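Local coordinates for SusD-like carbohydrate binding protein (Bacteroides vulgatus, PDB 3LEW), which probably binds carbohydrates at the outer membrane of the bacterium as a SusD-family nutrient-binding protein, at residues C148-T153 with L478-L483; A212-R217 with I412-Q417; D21-L26 with K118-A123. All coordinates share one frame; numbering follows the deposited sequence.

Interaction 1: residues C148-T153 with L478-L483; sequences CAPIYT and LANKNL
The two flat groups, the phenol of Tyr-152 and the side-chain amide of Asn-480, do not stack; they approach only through their polar ends, Tyr-152 OH lying 4.3 Å from Asn-480 ND2, which is too far for a hydrogen bond. The amide also passes the proline ring, with Pro-150 CG 4.4 Å from Asn-480 ND2. This amide belongs to an Asx turn laid over a type I beta turn, Asn-480 to Leu-483, where the chain leaves helix 474-479. The contact thus joins that C-terminal turn to the loop following strand 147-149, in the helix-rich SusD-family fold. Only 83 Å² is buried, and the sole apolar side-chain pair is Pro-150 with Leu-483.

Both polar ends have stronger partners nearby. Asn-480 ND2 donates to Lys-165 O and Glu-476 OE2, while Tyr-152 OH bonds to a pentaethylene glycol, probably from the crystallisation liquor. Backbone bonds of Ala-149 to Ser-168 and of Leu-483 to Ala-167 show that neighbouring residues of one chain segment tie down both sides. Leu-483 swings CG opposite its own nitrogen (chi1 -176°), carrying CD1 to 4.3 Å from Pro-150 CG. Inside the turn, Asn-482 N donates to Asn-480 OD1 over 3.1 Å, bent to 137° at the hydrogen, with the donor tilted 26° from the carbonyl plane.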
loop_
_atom_site.group_PDB
_atom_site.type_symbol
_atom_site.label_atom_id
_atom_site.label_comp_id
_atom_site.label_asym_id
_atom_site.label_seq_id
_atom_site.Cartn_x
_atom_site.Cartn_y
_atom_site.Cartn_z
ATOM N N CYS A 148 12.795 14.980 -3.902
ATOM C CA CYS A 148 12.161 13.812 -3.284
ATOM C C CYS A 148 12.754 13.564 -1.885
ATOM O O CYS A 148 12.160 13.976 -0.890
ATOM C CB CYS A 148 12.282 12.611 -4.193
ATOM S SG CYS A 148 11.460 11.134 -3.549
ATOM N N ALA A 149 13.936 12.951 -1.806
ATOM C CA ALA A 149 14.485 12.519 -0.511
ATOM C C ALA A 149 15.970 12.177 -0.698
ATOM O O ALA A 149 16.388 11.875 -1.802
ATOM C CB ALA A 149 13.685 11.289 0.034
ATOM N N PRO A 150 16.750 12.229 0.377
ATOM C CA PRO A 150 18.172 11.860 0.294
ATOM C C PRO A 150 18.353 10.369 0.084
ATOM O O PRO A 150 17.538 9.565 0.581
ATOM C CB PRO A 150 18.742 12.296 1.652
ATOM C CG PRO A 150 17.606 12.846 2.448
ATOM C CD PRO A 150 16.351 12.756 1.703
ATOM N N ILE A 151 19.404 10.012 -0.640
ATOM C CA ILE A 151 19.739 8.615 -0.908
ATOM C C ILE A 151 20.999 8.269 -0.179
ATOM O O ILE A 151 22.020 8.924 -0.378
ATOM C CB ILE A 151 19.945 8.375 -2.421
ATOM C CG1 ILE A 151 18.633 8.619 -3.155
ATOM C CG2 ILE A 151 20.453 6.944 -2.677
ATOM C CD1 ILE A 151 18.714 8.498 -4.674
ATOM N N TYR A 152 20.934 7.250 0.680
ATOM C CA TYR A 152 22.119 6.702 1.332
ATOM C C TYR A 152 22.304 5.261 0.926
ATOM O O TYR A 152 21.331 4.451 0.945
ATOM C CB TYR A 152 21.990 6.745 2.867
ATOM C CG TYR A 152 21.720 8.114 3.382
ATOM C CD1 TYR A 152 22.720 9.039 3.465
ATOM C CD2 TYR A 152 20.423 8.508 3.737
ATOM C CE1 TYR A 152 22.467 10.343 3.913
ATOM C CE2 TYR A 152 20.172 9.781 4.191
ATOM C CZ TYR A 152 21.183 10.697 4.259
ATOM O OH TYR A 152 20.929 11.988 4.691
ATOM N N THR A 153 23.546 4.937 0.579
ATOM C CA THR A 153 23.919 3.584 0.181
ATOM C C THR A 153 25.061 3.021 1.030
ATOM O O THR A 153 25.557 1.926 0.746
ATOM C CB THR A 153 24.261 3.513 -1.325
ATOM O OG1 THR A 153 25.428 4.319 -1.607
ATOM C CG2 THR A 153 23.097 3.961 -2.158
ATOM N N LEU A 478 15.816 20.839 9.913
ATOM C CA LEU A 478 16.759 21.481 10.821
ATOM C C LEU A 478 18.123 20.854 10.764
ATOM O O LEU A 478 19.116 21.545 10.657
ATOM C CB LEU A 478 16.250 21.428 12.267
ATOM C CG LEU A 478 15.106 22.346 12.630
ATOM C CD1 LEU A 478 14.765 22.128 14.106
ATOM C CD2 LEU A 478 15.484 23.853 12.362
ATOM N N ALA A 479 18.158 19.543 10.854
ATOM C CA ALA A 479 19.401 18.809 10.993
ATOM C C ALA A 479 20.204 18.744 9.707
ATOM O O ALA A 479 21.430 18.716 9.737
ATOM C CB ALA A 479 19.117 17.379 11.498
ATOM N N ASN A 480 19.532 18.644 8.561
ATOM C CA ASN A 480 20.213 18.513 7.277
ATOM C C ASN A 480 20.325 19.862 6.607
ATOM O O ASN A 480 19.415 20.313 5.942
ATOM C CB ASN A 480 19.483 17.454 6.405
ATOM C CG ASN A 480 20.167 17.191 5.066
ATOM O OD1 ASN A 480 21.067 17.914 4.666
ATOM N ND2 ASN A 480 19.727 16.133 4.378
ATOM N N LYS A 481 21.476 20.512 6.750
ATOM C CA LYS A 481 21.632 21.874 6.273
ATOM C C LYS A 481 21.737 21.951 4.767
ATOM O O LYS A 481 21.602 23.019 4.210
ATOM C CB LYS A 481 22.837 22.546 6.928
ATOM C CG LYS A 481 22.768 22.527 8.481
ATOM C CD LYS A 481 21.836 23.590 8.985
ATOM C CE LYS A 481 22.026 23.824 10.495
ATOM N NZ LYS A 481 21.620 22.716 11.352
ATOM N N ASN A 482 21.970 20.820 4.109
ATOM C CA ASN A 482 22.099 20.786 2.648
ATOM C C ASN A 482 20.897 20.184 1.897
ATOM O O ASN A 482 20.976 19.900 0.687
ATOM C CB ASN A 482 23.333 19.965 2.323
ATOM C CG ASN A 482 24.614 20.564 2.931
ATOM O OD1 ASN A 482 25.330 19.878 3.658
ATOM N ND2 ASN A 482 24.864 21.824 2.677
ATOM N N LEU A 483 19.803 19.953 2.630
ATOM C CA LEU A 483 18.678 19.188 2.136
ATOM C C LEU A 483 18.201 19.614 0.741
ATOM O O LEU A 483 17.972 18.761 -0.123
ATOM C CB LEU A 483 17.523 19.315 3.139
ATOM C CG LEU A 483 16.257 18.529 2.889
ATOM C CD1 LEU A 483 16.523 17.031 2.787
ATOM C CD2 LEU A 483 15.251 18.881 4.021
#

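Interaction 2: residues A212-R217 with I412-Q417; sequences ACLYAR and IIRNQQ
This is a buried, water-bridged contact between two helix ends in the interior of the protein: one arginine, Arg-414 at the end of helix 408-414, reaches across to the last turn of helix 202-215. Of the 197 Å² buried by both sides, Arg-414 accounts for 102 Å². Its guanidinium is sandwiched. Leu-214 CD2 lies over one face, 3.6 Å from Arg-414 NH1, and on the opposite face Asn-415 OD1 sits 3.3 Å above the plane, offset toward the rim. The Tyr-215 side chain crosses the arginine at a slant, CD1 lying 3.4 Å from Arg-414 CD, although ring and guanidinium planes differ by only 16°. The arginine starts from the crowded position between backbone N and carbonyl carbon (chi1 76°), then extends straight from CG to NE.

Both helices finish in Schellman motifs, with Arg-217 and Gln-416 at positive phi, and water links their terminal carbonyls to the arginines. Water 1, in plane at the guanidinium edge, accepts from Arg-414 NH1 and donates to Leu-214 O at 2.9 Å. Water 2 joins Arg-217 NH1, at 3.0 Å, to Arg-414 O, at 2.8 Å. Water 3 donates to Asn-415 OD1 and holds Arg-217 NH1 weakly.

Salt bridges to Asp-411 through NE and to Glu-355 through NH2 fix the rotation of the Arg-414 group; the two carboxylates probably also ease the closeness of Arg-414 NH2 to the like-charged Arg-398. A leucine in its place would probably leave Asp-411 and Glu-355 without this cationic mate and deprive water 1 of its donor. Trp-395 of helix 387-401 packs against Arg-414, and Phe-407 and Tyr-174 touch Tyr-215.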
loop_
_atom_site.group_PDB
_atom_site.type_symbol
_atom_site.label_atom_id
_atom_site.label_comp_id
_atom_site.label_asym_id
_atom_site.label_seq_id
_atom_site.Cartn_x
_atom_site.Cartn_y
_atom_site.Cartn_z
ATOM N N ALA A 212 7.577 -1.091 -9.114
ATOM C CA ALA A 212 8.489 0.055 -9.216
ATOM C C ALA A 212 8.638 0.577 -10.640
ATOM O O ALA A 212 8.615 1.800 -10.883
ATOM C CB ALA A 212 9.894 -0.307 -8.607
ATOM N N CYS A 213 8.758 -0.348 -11.595
ATOM C CA CYS A 213 8.871 0.018 -12.959
ATOM C C CYS A 213 7.607 0.620 -13.497
ATOM O O CYS A 213 7.689 1.574 -14.241
ATOM C CB CYS A 213 9.297 -1.165 -13.812
ATOM S SG CYS A 213 11.029 -1.684 -13.509
ATOM N N LEU A 214 6.454 0.114 -13.090
ATOM C CA LEU A 214 5.195 0.764 -13.454
ATOM C C LEU A 214 5.128 2.214 -12.951
ATOM O O LEU A 214 4.768 3.136 -13.707
ATOM C CB LEU A 214 3.990 -0.037 -12.939
ATOM C CG LEU A 214 2.632 0.506 -13.420
ATOM C CD1 LEU A 214 2.384 -0.005 -14.858
ATOM C CD2 LEU A 214 1.472 0.046 -12.478
ATOM N N TYR A 215 5.413 2.417 -11.657
ATOM C CA TYR A 215 5.314 3.732 -11.071
ATOM C C TYR A 215 6.297 4.730 -11.672
ATOM O O TYR A 215 5.966 5.904 -11.815
ATOM C CB TYR A 215 5.525 3.646 -9.562
ATOM C CG TYR A 215 4.472 2.895 -8.770
ATOM C CD1 TYR A 215 3.388 2.251 -9.366
ATOM C CD2 TYR A 215 4.572 2.827 -7.386
ATOM C CE1 TYR A 215 2.450 1.586 -8.607
ATOM C CE2 TYR A 215 3.620 2.169 -6.647
ATOM C CZ TYR A 215 2.570 1.554 -7.243
ATOM O OH TYR A 215 1.660 0.845 -6.473
ATOM N N ALA A 216 7.465 4.234 -12.073
ATOM C CA ALA A 216 8.495 5.008 -12.760
ATOM C C ALA A 216 8.249 5.232 -14.264
ATOM O O ALA A 216 9.064 5.883 -14.932
ATOM C CB ALA A 216 9.893 4.330 -12.548
ATOM N N ARG A 217 7.156 4.673 -14.797
ATOM C CA ARG A 217 6.788 4.775 -16.216
ATOM C C ARG A 217 7.759 4.078 -17.168
ATOM O O ARG A 217 7.928 4.495 -18.333
ATOM C CB ARG A 217 6.530 6.263 -16.601
ATOM C CG ARG A 217 5.615 6.928 -15.607
ATOM C CD ARG A 217 5.200 8.380 -16.011
ATOM N NE ARG A 217 4.273 8.413 -17.145
ATOM C CZ ARG A 217 2.960 8.240 -17.061
ATOM N NH1 ARG A 217 2.388 8.011 -15.905
ATOM N NH2 ARG A 217 2.204 8.284 -18.164
ATOM N N ILE A 412 -3.565 7.975 -7.229
ATOM C CA ILE A 412 -3.940 9.386 -7.429
ATOM C C ILE A 412 -2.702 10.229 -7.816
ATOM O O ILE A 412 -2.718 11.037 -8.770
ATOM C CB ILE A 412 -4.655 9.926 -6.160
ATOM C CG1 ILE A 412 -6.099 9.373 -6.170
ATOM C CG2 ILE A 412 -4.684 11.490 -6.107
ATOM C CD1 ILE A 412 -6.860 9.505 -4.856
ATOM N N ILE A 413 -1.638 10.023 -7.086
ATOM C CA ILE A 413 -0.348 10.712 -7.324
ATOM C C ILE A 413 0.237 10.296 -8.691
ATOM O O ILE A 413 0.426 11.134 -9.562
ATOM C CB ILE A 413 0.659 10.442 -6.229
ATOM C CG1 ILE A 413 0.280 11.152 -4.912
ATOM C CG2 ILE A 413 2.034 10.953 -6.607
ATOM C CD1 ILE A 413 1.147 10.762 -3.654
ATOM N N ARG A 414 0.498 9.008 -8.880
ATOM C CA ARG A 414 1.236 8.603 -10.096
ATOM C C ARG A 414 0.461 8.836 -11.388
ATOM O O ARG A 414 1.043 9.099 -12.432
ATOM C CB ARG A 414 1.706 7.168 -9.980
ATOM C CG ARG A 414 0.598 6.124 -10.187
ATOM C CD ARG A 414 1.073 4.721 -9.893
ATOM N NE ARG A 414 -0.037 3.800 -10.092
ATOM C CZ ARG A 414 -0.387 3.285 -11.272
ATOM N NH1 ARG A 414 0.325 3.503 -12.344
ATOM N NH2 ARG A 414 -1.474 2.518 -11.357
ATOM N N ASN A 415 -0.861 8.773 -11.333
ATOM C CA ASN A 415 -1.687 8.972 -12.536
ATOM C C ASN A 415 -2.142 10.435 -12.741
ATOM O O ASN A 415 -2.850 10.738 -13.705
ATOM C CB ASN A 415 -2.917 8.067 -12.479
ATOM C CG ASN A 415 -2.568 6.590 -12.435
ATOM O OD1 ASN A 415 -1.545 6.171 -12.943
ATOM N ND2 ASN A 415 -3.479 5.791 -11.888
ATOM N N GLN A 416 -1.777 11.320 -11.809
ATOM C CA GLN A 416 -2.215 12.734 -11.834
ATOM C C GLN A 416 -3.735 12.824 -11.882
ATOM O O GLN A 416 -4.320 13.619 -12.628
ATOM C CB GLN A 416 -1.546 13.528 -12.955
ATOM C CG GLN A 416 -0.042 13.591 -12.816
ATOM C CD GLN A 416 0.591 14.487 -13.835
ATOM O OE1 GLN A 416 0.338 15.722 -13.869
ATOM N NE2 GLN A 416 1.389 13.897 -14.705
ATOM N N GLN A 417 -4.379 12.012 -11.050
ATOM C CA GLN A 417 -5.815 12.012 -10.988
ATOM C C GLN A 417 -6.284 12.869 -9.846
ATOM O O GLN A 417 -5.473 13.357 -9.058
ATOM C CB GLN A 417 -6.319 10.569 -10.868
ATOM C CG GLN A 417 -6.252 9.807 -12.189
ATOM C CD GLN A 417 -6.768 8.409 -12.014
ATOM O OE1 GLN A 417 -6.128 7.579 -11.358
ATOM N NE2 GLN A 417 -7.955 8.138 -12.566
HETATM O O HOH W 1 2.743 5.096 -13.240
HETATM O O HOH W 2 3.411 7.851 -13.107
HETATM O O HOH W 3 0.332 6.329 -14.830
#

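Interaction 3: residues D21-L26 with K118-A123; sequences DAEKVL and KGQALA
Leu-26 reaches across to Ala-121 and Gln-120: both of its methyl branches reach Ala-121, and CD2 also touches Gln-120. CD1 of Leu-26 meets the methyl of Ala-121 (CB) at 3.9 Å. The other branch, Leu-26 CD2, settles against the backbone, 3.7 Å from Ala-121 N, and is also 3.9 Å from Gln-120 CB. A first torsion of -142°, some 38° off the staggered anti position, accompanies this placement and may reflect the fit between the helices.

One helical turn earlier on the same helix, Glu-23 faces the end of Gln-120. Glu-23 OE2 and Gln-120 OE1 are 4.1 Å apart, with the carboxylate and amide planes inclined at 50°. Two acceptors would gain nothing from each other directly. Arg-116, one turn before Gln-120, bridges them, which accounts plausibly for their closeness: its NH1 makes a salt bridge to Glu-23 OE2 and a hydrogen bond to Gln-120 OE1. Lys-199 adds a second salt bridge to Glu-23 OE2, while Gln-120 NE2 donates to Ile-200 O and Tyr-192 OH.

Behind these side chains, segments 21-26 and 118-123 of helices 19-35 and 111-135 run nearly parallel, 19° apart in direction and 10.7 Å apart at closest axis approach. Val-100 of helix 81-103 touches both Val-25 and Ala-121, so a third helix braces the pair, consistent with the TPR-like helical architecture of the family.

With bonds on both its oxygen and its nitrogen, the Gln-120 amide has its orientation settled. Two cations at one carboxylate oxygen would be expected to keep Glu-23 ionised, held as a carboxylate between Lys-199 and Arg-116.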
loop_
_atom_site.group_PDB
_atom_site.type_symbol
_atom_site.label_atom_id
_atom_site.label_comp_id
_atom_site.label_asym_id
_atom_site.label_seq_id
_atom_site.Cartn_x
_atom_site.Cartn_y
_atom_site.Cartn_z
ATOM N N ASP A 21 24.558 -13.858 11.111
ATOM C CA ASP A 21 24.605 -12.605 11.862
ATOM C C ASP A 21 24.054 -11.469 11.004
ATOM O O ASP A 21 23.319 -10.618 11.499
ATOM C CB ASP A 21 26.060 -12.237 12.303
ATOM C CG ASP A 21 26.665 -13.220 13.262
ATOM O OD1 ASP A 21 25.956 -13.643 14.197
ATOM O OD2 ASP A 21 27.862 -13.596 13.100
ATOM N N ALA A 22 24.380 -11.478 9.707
ATOM C CA ALA A 22 23.850 -10.487 8.771
ATOM C C ALA A 22 22.349 -10.680 8.619
ATOM O O ALA A 22 21.569 -9.720 8.640
ATOM C CB ALA A 22 24.546 -10.600 7.428
ATOM N N GLU A 23 21.928 -11.923 8.476
ATOM C CA GLU A 23 20.507 -12.203 8.345
ATOM C C GLU A 23 19.741 -11.739 9.583
ATOM O O GLU A 23 18.602 -11.230 9.461
ATOM C CB GLU A 23 20.287 -13.688 8.066
ATOM C CG GLU A 23 18.828 -14.075 7.978
ATOM C CD GLU A 23 18.607 -15.315 7.118
ATOM O OE1 GLU A 23 19.086 -16.401 7.462
ATOM O OE2 GLU A 23 17.919 -15.212 6.104
ATOM N N LYS A 24 20.343 -11.853 10.760
ATOM C CA LYS A 24 19.667 -11.416 11.966
ATOM C C LYS A 24 19.400 -9.917 11.924
ATOM O O LYS A 24 18.324 -9.472 12.309
ATOM C CB LYS A 24 20.435 -11.777 13.213
ATOM C CG LYS A 24 19.652 -11.486 14.494
ATOM N N VAL A 25 20.381 -9.133 11.479
ATOM C CA VAL A 25 20.157 -7.696 11.337
ATOM C C VAL A 25 19.034 -7.372 10.349
ATOM O O VAL A 25 18.169 -6.465 10.573
ATOM C CB VAL A 25 21.451 -6.959 10.989
ATOM C CG1 VAL A 25 21.161 -5.465 10.722
ATOM C CG2 VAL A 25 22.478 -7.147 12.100
ATOM N N LEU A 26 19.034 -8.065 9.213
ATOM C CA LEU A 26 17.966 -7.878 8.246
ATOM C C LEU A 26 16.594 -8.252 8.802
ATOM O O LEU A 26 15.588 -7.532 8.553
ATOM C CB LEU A 26 18.260 -8.674 6.974
ATOM C CG LEU A 26 17.932 -8.123 5.601
ATOM C CD1 LEU A 26 18.518 -6.672 5.482
ATOM C CD2 LEU A 26 18.565 -9.062 4.552
ATOM N N LYS A 118 22.775 -10.639 0.460
ATOM C CA LYS A 118 23.033 -9.350 -0.199
ATOM C C LYS A 118 21.851 -8.934 -1.070
ATOM O O LYS A 118 21.387 -7.780 -1.018
ATOM C CB LYS A 118 24.298 -9.461 -1.030
ATOM C CG LYS A 118 24.703 -8.181 -1.762
ATOM C CD LYS A 118 25.986 -8.380 -2.504
ATOM C CE LYS A 118 26.426 -7.082 -3.134
ATOM N NZ LYS A 118 27.822 -7.166 -3.721
ATOM N N GLY A 119 21.297 -9.886 -1.831
ATOM C CA GLY A 119 20.125 -9.618 -2.649
ATOM C C GLY A 119 18.898 -9.204 -1.855
ATOM O O GLY A 119 18.170 -8.287 -2.221
ATOM N N GLN A 120 18.686 -9.878 -0.735
ATOM C CA GLN A 120 17.562 -9.561 0.108
ATOM C C GLN A 120 17.676 -8.124 0.727
ATOM O O GLN A 120 16.671 -7.401 0.841
ATOM C CB GLN A 120 17.372 -10.627 1.183
ATOM C CG GLN A 120 16.810 -11.958 0.638
ATOM C CD GLN A 120 16.750 -13.056 1.663
ATOM O OE1 GLN A 120 17.659 -13.194 2.522
ATOM N NE2 GLN A 120 15.710 -13.908 1.545
ATOM N N ALA A 121 18.881 -7.750 1.133
ATOM C CA ALA A 121 19.167 -6.412 1.649
ATOM C C ALA A 121 18.947 -5.342 0.593
ATOM O O ALA A 121 18.318 -4.326 0.860
ATOM C CB ALA A 121 20.596 -6.348 2.237
ATOM N N LEU A 122 19.389 -5.610 -0.628
ATOM C CA LEU A 122 19.155 -4.679 -1.748
ATOM C C LEU A 122 17.687 -4.554 -2.102
ATOM O O LEU A 122 17.219 -3.454 -2.399
ATOM C CB LEU A 122 19.959 -5.137 -2.991
ATOM C CG LEU A 122 21.484 -4.884 -2.975
ATOM C CD1 LEU A 122 22.222 -5.730 -4.079
ATOM C CD2 LEU A 122 21.809 -3.360 -3.135
ATOM N N ALA A 123 16.949 -5.674 -2.083
ATOM C CA ALA A 123 15.521 -5.680 -2.443
ATOM C C ALA A 123 14.714 -4.885 -1.411
ATOM O O ALA A 123 13.881 -4.059 -1.789
ATOM C CB ALA A 123 14.994 -7.143 -2.601
#

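All three contacts are largely buried, but the centre of interaction 2 lies about 13 Å from that of the chain, against about 24 Å and 22 Å for the centres of interactions 1 and 3. Interactions 1 and 2 join N-terminal parts of the chain to C-terminal ones, with 2 nested inside the loop closed by 1; interaction 3 stays within the N-terminal part. Their chemistry differs accordingly: sparse van der Waals contact beside an Asx turn in 1, a water-bridged arginine between helix ends in 2, leucine–alanine packing with a shared arginine in 3. Helix 170-187 packs against one segment of each interaction, through Ile-151, Tyr-215 and Ala-123, although none touches another directly.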